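Local coordinates for complement factor H (Bos taurus, PDB 6XZ6), which regulates the complement system and, through the domain described here, is bound by the factor H receptor of Trypanosoma brucei, at residues I3-P8 against C47-W52; Q25-E31 against G42-C47. All coordinates share one frame; numbering follows the deposited sequence.

How the interactions relate
Both interactions lie within one Sushi (SCR) domain, their centres about 11 Å apart, and both use strand 44-48. Interaction 2 pairs that strand with strand 27-32 in the antiparallel sheet; interaction 1 ties its end, and the turn that follows, to the N-terminal segment. Along the chain, interaction 2 is nested inside the loop that interaction 1 closes. Cys-47 belongs to both, and the indole of Trp-52 from interaction 1 packs on the sheet of interaction 2, with Trp-52 CH2 3.6 Å from Ile-28 CG2. The trypanosome receptor touches interaction 2, at Lys-27, Thr-29, Glu-31 and Asp-44, but not interaction 1.

Interaction 1 of 2, residues I3-P8 against C47-W52; sequences ITCDPP and CTRDGW
Ile-3 starts the contact by laying its CD1 over one face of the Arg-49 guanidinium, 3.4 Å from Arg-49 NH2, though that arginine is poorly ordered. This is the N-terminal end of a Sushi domain, where a disulfide and a tryptophan tie the start of the chain to strand 44-48 and the turn that follows it. With chi1 at -73° Ile-3 CG1 lies beside the backbone N, which turns the other branch, CG2, anti to that N and brings it against Thr-48 O. At Thr-4 the backbone carbonyl is linked through a water, which donates to Thr-4 O at 3.1 Å and more weakly to Thr-48 O. Cys-5 makes the covalent link, Cys-5 SG to Cys-47 SG at 2.0 Å, and its sulfur makes a sulfur-aromatic contact with one face of the indole, 4.6 Å from Cys-5 SG to the centroid of the five-membered ring of Trp-52. Asp-6 gives its carbonyl to the indole edge: Trp-52 NE1 donates to Asp-6 O at 2.9 Å, nearly straight (162°) and in the ring plane, the carbonyl pointing almost directly at the nitrogen. Pro-8 closes the opposite face, its CB 4.0 Å from the centroid of the five-membered ring in a CH-pi contact. Tyr-22 adds an edge-to-face ring contact, and Ile-28 also packs on the indole. A leucine in place of Trp-52 has no N-H to offer, which would probably leave Asp-6 O without this donor and open a gap between Pro-8 and the disulfide. Beyond this sandwich the 47-52 segment makes a type I turn from Thr-48 to Gly-51, where Gly-51 O accepts from Thr-48 N and, from the opposite face of its plane, from Thr-48 OG1 at 2.8 Å.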
loop_
_atom_site.group_PDB
_atom_site.type_symbol
_atom_site.label_atom_id
_atom_site.label_comp_id
_atom_site.label_asym_id
_atom_site.label_seq_id
_atom_site.Cartn_x
_atom_site.Cartn_y
_atom_site.Cartn_z
ATOM N N ILE B 3 41.059 6.997 18.385
ATOM C CA ILE B 3 40.069 8.011 17.977
ATOM C C ILE B 3 38.644 7.451 18.188
ATOM O O ILE B 3 38.379 6.304 17.823
ATOM C CB ILE B 3 40.310 8.429 16.484
ATOM C CG1 ILE B 3 41.583 9.304 16.333
ATOM C CG2 ILE B 3 39.088 9.110 15.853
ATOM C CD1 ILE B 3 42.108 9.457 14.904
ATOM N N THR B 4 37.736 8.254 18.784
ATOM C CA THR B 4 36.321 7.887 18.950
ATOM C C THR B 4 35.432 9.049 18.568
ATOM O O THR B 4 35.851 10.198 18.713
ATOM C CB THR B 4 35.959 7.324 20.341
ATOM O OG1 THR B 4 36.529 8.111 21.387
ATOM C CG2 THR B 4 36.313 5.860 20.494
ATOM N N CYS B 5 34.210 8.746 18.062
ATOM C CA CYS B 5 33.175 9.714 17.674
ATOM C C CYS B 5 31.897 9.382 18.374
ATOM O O CYS B 5 31.567 8.213 18.585
ATOM C CB CYS B 5 32.935 9.739 16.161
ATOM S SG CYS B 5 34.381 10.167 15.166
ATOM N N ASP B 6 31.116 10.418 18.600
ATOM C CA ASP B 6 29.776 10.315 19.120
ATOM C C ASP B 6 28.895 10.094 17.886
ATOM O O ASP B 6 29.340 10.433 16.774
ATOM C CB ASP B 6 29.381 11.632 19.809
ATOM C CG ASP B 6 30.006 11.843 21.172
ATOM O OD1 ASP B 6 30.169 10.839 21.923
ATOM O OD2 ASP B 6 30.327 13.010 21.502
ATOM N N PRO B 7 27.663 9.542 18.034
ATOM C CA PRO B 7 26.793 9.384 16.856
ATOM C C PRO B 7 26.600 10.701 16.092
ATOM O O PRO B 7 26.538 11.763 16.732
ATOM C CB PRO B 7 25.466 8.932 17.465
ATOM C CG PRO B 7 25.802 8.391 18.796
ATOM C CD PRO B 7 26.993 9.087 19.268
ATOM N N PRO B 8 26.548 10.682 14.732
ATOM C CA PRO B 8 26.336 11.944 14.000
ATOM C C PRO B 8 24.957 12.520 14.259
ATOM O O PRO B 8 24.024 11.806 14.618
ATOM C CB PRO B 8 26.483 11.548 12.526
ATOM C CG PRO B 8 26.269 10.130 12.484
ATOM C CD PRO B 8 26.634 9.533 13.813
ATOM N N CYS B 47 34.623 8.376 10.678
ATOM C CA CYS B 47 35.014 8.885 11.984
ATOM C C CYS B 47 36.516 9.160 11.964
ATOM O O CYS B 47 37.317 8.250 11.741
ATOM C CB CYS B 47 34.624 7.912 13.096
ATOM S SG CYS B 47 35.242 8.359 14.745
ATOM N N THR B 48 36.880 10.442 12.142
ATOM C CA THR B 48 38.255 10.948 12.147
ATOM C C THR B 48 38.538 11.756 13.427
ATOM O O THR B 48 37.652 11.935 14.271
ATOM C CB THR B 48 38.532 11.803 10.889
ATOM O OG1 THR B 48 37.909 13.084 11.027
ATOM C CG2 THR B 48 38.118 11.116 9.586
ATOM N N ARG B 49 39.784 12.261 13.546
ATOM C CA ARG B 49 40.286 13.090 14.648
ATOM C C ARG B 49 39.500 14.423 14.733
ATOM O O ARG B 49 39.391 15.011 15.813
ATOM C CB ARG B 49 41.789 13.344 14.421
ATOM C CG ARG B 49 42.575 13.852 15.620
ATOM C CD ARG B 49 44.066 13.833 15.327
ATOM N NE ARG B 49 44.691 12.576 15.754
ATOM C CZ ARG B 49 44.900 11.523 14.966
ATOM N NH1 ARG B 49 45.460 10.424 15.454
ATOM N NH2 ARG B 49 44.538 11.556 13.689
ATOM N N ASP B 50 38.936 14.866 13.584
ATOM C CA ASP B 50 38.149 16.092 13.427
ATOM C C ASP B 50 36.628 15.817 13.307
ATOM O O ASP B 50 35.892 16.652 12.777
ATOM C CB ASP B 50 38.638 16.870 12.194
ATOM C CG ASP B 50 40.139 17.080 12.128
ATOM O OD1 ASP B 50 40.698 17.709 13.065
ATOM O OD2 ASP B 50 40.752 16.631 11.136
ATOM N N GLY B 51 36.176 14.669 13.809
ATOM C CA GLY B 51 34.774 14.276 13.756
ATOM C C GLY B 51 34.411 13.540 12.481
ATOM O O GLY B 51 35.251 12.858 11.891
ATOM N N TRP B 52 33.147 13.654 12.058
ATOM C CA TRP B 52 32.627 12.993 10.866
ATOM C C TRP B 52 33.068 13.749 9.655
ATOM O O TRP B 52 32.855 14.963 9.575
ATOM C CB TRP B 52 31.091 12.835 10.934
ATOM C CG TRP B 52 30.689 11.889 12.032
ATOM C CD1 TRP B 52 30.327 12.222 13.300
ATOM C CD2 TRP B 52 30.821 10.461 12.016
ATOM N NE1 TRP B 52 30.165 11.090 14.062
ATOM C CE2 TRP B 52 30.458 9.991 13.296
ATOM C CE3 TRP B 52 31.179 9.529 11.031
ATOM C CZ2 TRP B 52 30.435 8.622 13.616
ATOM C CZ3 TRP B 52 31.185 8.179 11.358
ATOM C CH2 TRP B 52 30.815 7.740 12.639
HETATM O O HOH W 1 36.836 12.860 17.360
#

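Interaction 2 of 2, residues Q25-E31 against G42-C47; sequences QDKITYE and GTDATC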
loop_
_atom_site.group_PDB
_atom_site.type_symbol
_atom_site.label_atom_id
_atom_site.label_comp_id
_atom_site.label_asym_id
_atom_site.label_seq_id
_atom_site.Cartn_x
_atom_site.Cartn_y
_atom_site.Cartn_z
ATOM N N GLN B 25 37.985 5.520 11.667
ATOM C CA GLN B 25 37.802 4.904 10.341
ATOM C C GLN B 25 36.450 4.154 10.182
ATOM O O GLN B 25 36.198 3.598 9.112
ATOM C CB GLN B 25 39.003 4.033 9.915
ATOM C CG GLN B 25 40.335 4.794 9.791
ATOM C CD GLN B 25 40.275 6.029 8.911
ATOM O OE1 GLN B 25 40.337 7.163 9.404
ATOM N NE2 GLN B 25 40.156 5.840 7.593
ATOM N N ASP B 26 35.559 4.216 11.209
ATOM C CA ASP B 26 34.215 3.630 11.147
ATOM C C ASP B 26 33.394 4.538 10.251
ATOM O O ASP B 26 33.401 5.761 10.442
ATOM C CB ASP B 26 33.549 3.536 12.542
ATOM C CG ASP B 26 33.818 2.273 13.375
ATOM O OD1 ASP B 26 34.788 1.537 13.063
ATOM O OD2 ASP B 26 33.059 2.026 14.349
ATOM N N LYS B 27 32.723 3.947 9.251
ATOM C CA LYS B 27 31.899 4.676 8.294
ATOM C C LYS B 27 30.413 4.531 8.560
ATOM O O LYS B 27 29.901 3.421 8.812
ATOM C CB LYS B 27 32.178 4.229 6.841
ATOM C CG LYS B 27 33.500 4.700 6.265
ATOM C CD LYS B 27 33.459 4.788 4.767
ATOM C CE LYS B 27 34.796 4.450 4.180
ATOM N NZ LYS B 27 34.890 2.994 3.843
ATOM N N ILE B 28 29.712 5.665 8.453
ATOM C CA ILE B 28 28.256 5.727 8.481
ATOM C C ILE B 28 27.803 6.115 7.048
ATOM O O ILE B 28 28.564 6.746 6.314
ATOM C CB ILE B 28 27.655 6.654 9.585
ATOM C CG1 ILE B 28 27.996 8.159 9.380
ATOM C CG2 ILE B 28 28.032 6.190 10.972
ATOM C CD1 ILE B 28 26.923 9.008 8.686
ATOM N N THR B 29 26.597 5.708 6.653
ATOM C CA THR B 29 25.978 6.097 5.387
ATOM C C THR B 29 24.640 6.772 5.770
ATOM O O THR B 29 23.969 6.326 6.680
ATOM C CB THR B 29 25.802 4.928 4.392
ATOM O OG1 THR B 29 25.012 3.916 4.999
ATOM C CG2 THR B 29 27.117 4.361 3.883
ATOM N N TYR B 30 24.280 7.848 5.121
ATOM C CA TYR B 30 23.051 8.563 5.430
ATOM C C TYR B 30 22.186 8.848 4.193
ATOM O O TYR B 30 22.700 8.973 3.086
ATOM C CB TYR B 30 23.363 9.864 6.204
ATOM C CG TYR B 30 23.978 10.970 5.370
ATOM C CD1 TYR B 30 25.338 10.963 5.056
ATOM C CD2 TYR B 30 23.228 12.080 4.987
ATOM C CE1 TYR B 30 25.915 11.998 4.330
ATOM C CE2 TYR B 30 23.795 13.117 4.249
ATOM C CZ TYR B 30 25.138 13.073 3.928
ATOM O OH TYR B 30 25.706 14.084 3.198
ATOM N N GLU B 31 20.876 8.979 4.409
ATOM C CA GLU B 31 19.874 9.304 3.395
ATOM C C GLU B 31 19.073 10.482 3.911
ATOM O O GLU B 31 18.898 10.618 5.112
ATOM C CB GLU B 31 18.938 8.112 3.138
ATOM C CG GLU B 31 19.598 6.960 2.417
ATOM C CD GLU B 31 20.036 7.271 1.003
ATOM O OE1 GLU B 31 19.185 7.748 0.218
ATOM O OE2 GLU B 31 21.221 7.019 0.676
ATOM N N GLY B 42 28.071 12.308 -2.299
ATOM C CA GLY B 42 28.095 11.027 -1.599
ATOM C C GLY B 42 27.277 11.001 -0.329
ATOM O O GLY B 42 26.923 12.050 0.220
ATOM N N THR B 43 26.951 9.798 0.137
ATOM C CA THR B 43 26.141 9.660 1.342
ATOM C C THR B 43 26.957 8.948 2.440
ATOM O O THR B 43 26.405 8.303 3.328
ATOM C CB THR B 43 24.781 9.041 0.989
ATOM O OG1 THR B 43 24.968 7.904 0.132
ATOM C CG2 THR B 43 23.814 10.071 0.350
ATOM N N ASP B 44 28.290 9.159 2.390
ATOM C CA ASP B 44 29.323 8.615 3.273
ATOM C C ASP B 44 29.891 9.626 4.250
ATOM O O ASP B 44 29.978 10.816 3.947
ATOM C CB ASP B 44 30.490 8.094 2.426
ATOM C CG ASP B 44 30.605 6.594 2.377
ATOM O OD1 ASP B 44 30.140 5.930 3.339
ATOM O OD2 ASP B 44 31.172 6.076 1.382
ATOM N N ALA B 45 30.320 9.128 5.419
ATOM C CA ALA B 45 30.993 9.886 6.479
ATOM C C ALA B 45 31.826 8.929 7.322
ATOM O O ALA B 45 31.343 7.865 7.706
ATOM C CB ALA B 45 30.000 10.641 7.338
ATOM N N THR B 46 33.103 9.284 7.537
ATOM C CA THR B 46 34.081 8.491 8.285
ATOM C C THR B 46 34.416 9.180 9.610
ATOM O O THR B 46 34.480 10.414 9.662
ATOM C CB THR B 46 35.344 8.275 7.427
ATOM O OG1 THR B 46 34.962 7.872 6.117
ATOM C CG2 THR B 46 36.284 7.236 8.003
ATOM N N CYS B 47 34.623 8.376 10.678
ATOM C CA CYS B 47 35.014 8.885 11.984
ATOM C C CYS B 47 36.516 9.160 11.964
ATOM O O CYS B 47 37.317 8.250 11.741
ATOM C CB CYS B 47 34.624 7.912 13.096
ATOM S SG CYS B 47 35.242 8.359 14.745
HETATM O O HOH W 2 28.505 13.632 2.651
#
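Ile-28 and Ala-45 form the hydrogen-bonded pair at the middle of this antiparallel contact between the central strand of the Sushi sheet, 27-32, and its neighbour 44-48. Ile-28 N donates to Ala-45 O at 2.8 Å, and Ala-45 N returns a longer, more bent bond to Ile-28 O (140°). Tyr-30 N to Thr-43 O extends the pairing at one end; at the other, Cys-47 N reaches Asp-26 O, and Gln-25 N donates to Cys-47 O at 2.8 Å.

Apolar packing falls on the face of Ile-28 and Ala-45. With chi1 at 65°, Ile-28 CG1 sits between its own backbone N and carbonyl carbon, and CD1 meets Ala-45 CB at 3.7 Å; Pro-56 also covers the alanine.

Polar side chains take the other face. Lys-27 and Thr-46 run side by side, Lys-27 CG 3.5 Å from Thr-46 OG1, while Thr-29 lies alongside Asp-44 with its methyl CG2 against OD1; Thr-29 OG1 bonds to Arg-16.

Water bridges one end, 2.9 Å from Tyr-30 OH, in the ring plane, and donating weakly to Gly-42 O and Asp-44 O.

The chemistry thus divides the sheet: one face joins the domain interior, while the other offers Lys-27, Thr-29 and Asp-44 to His-125 of the trypanosome receptor chain.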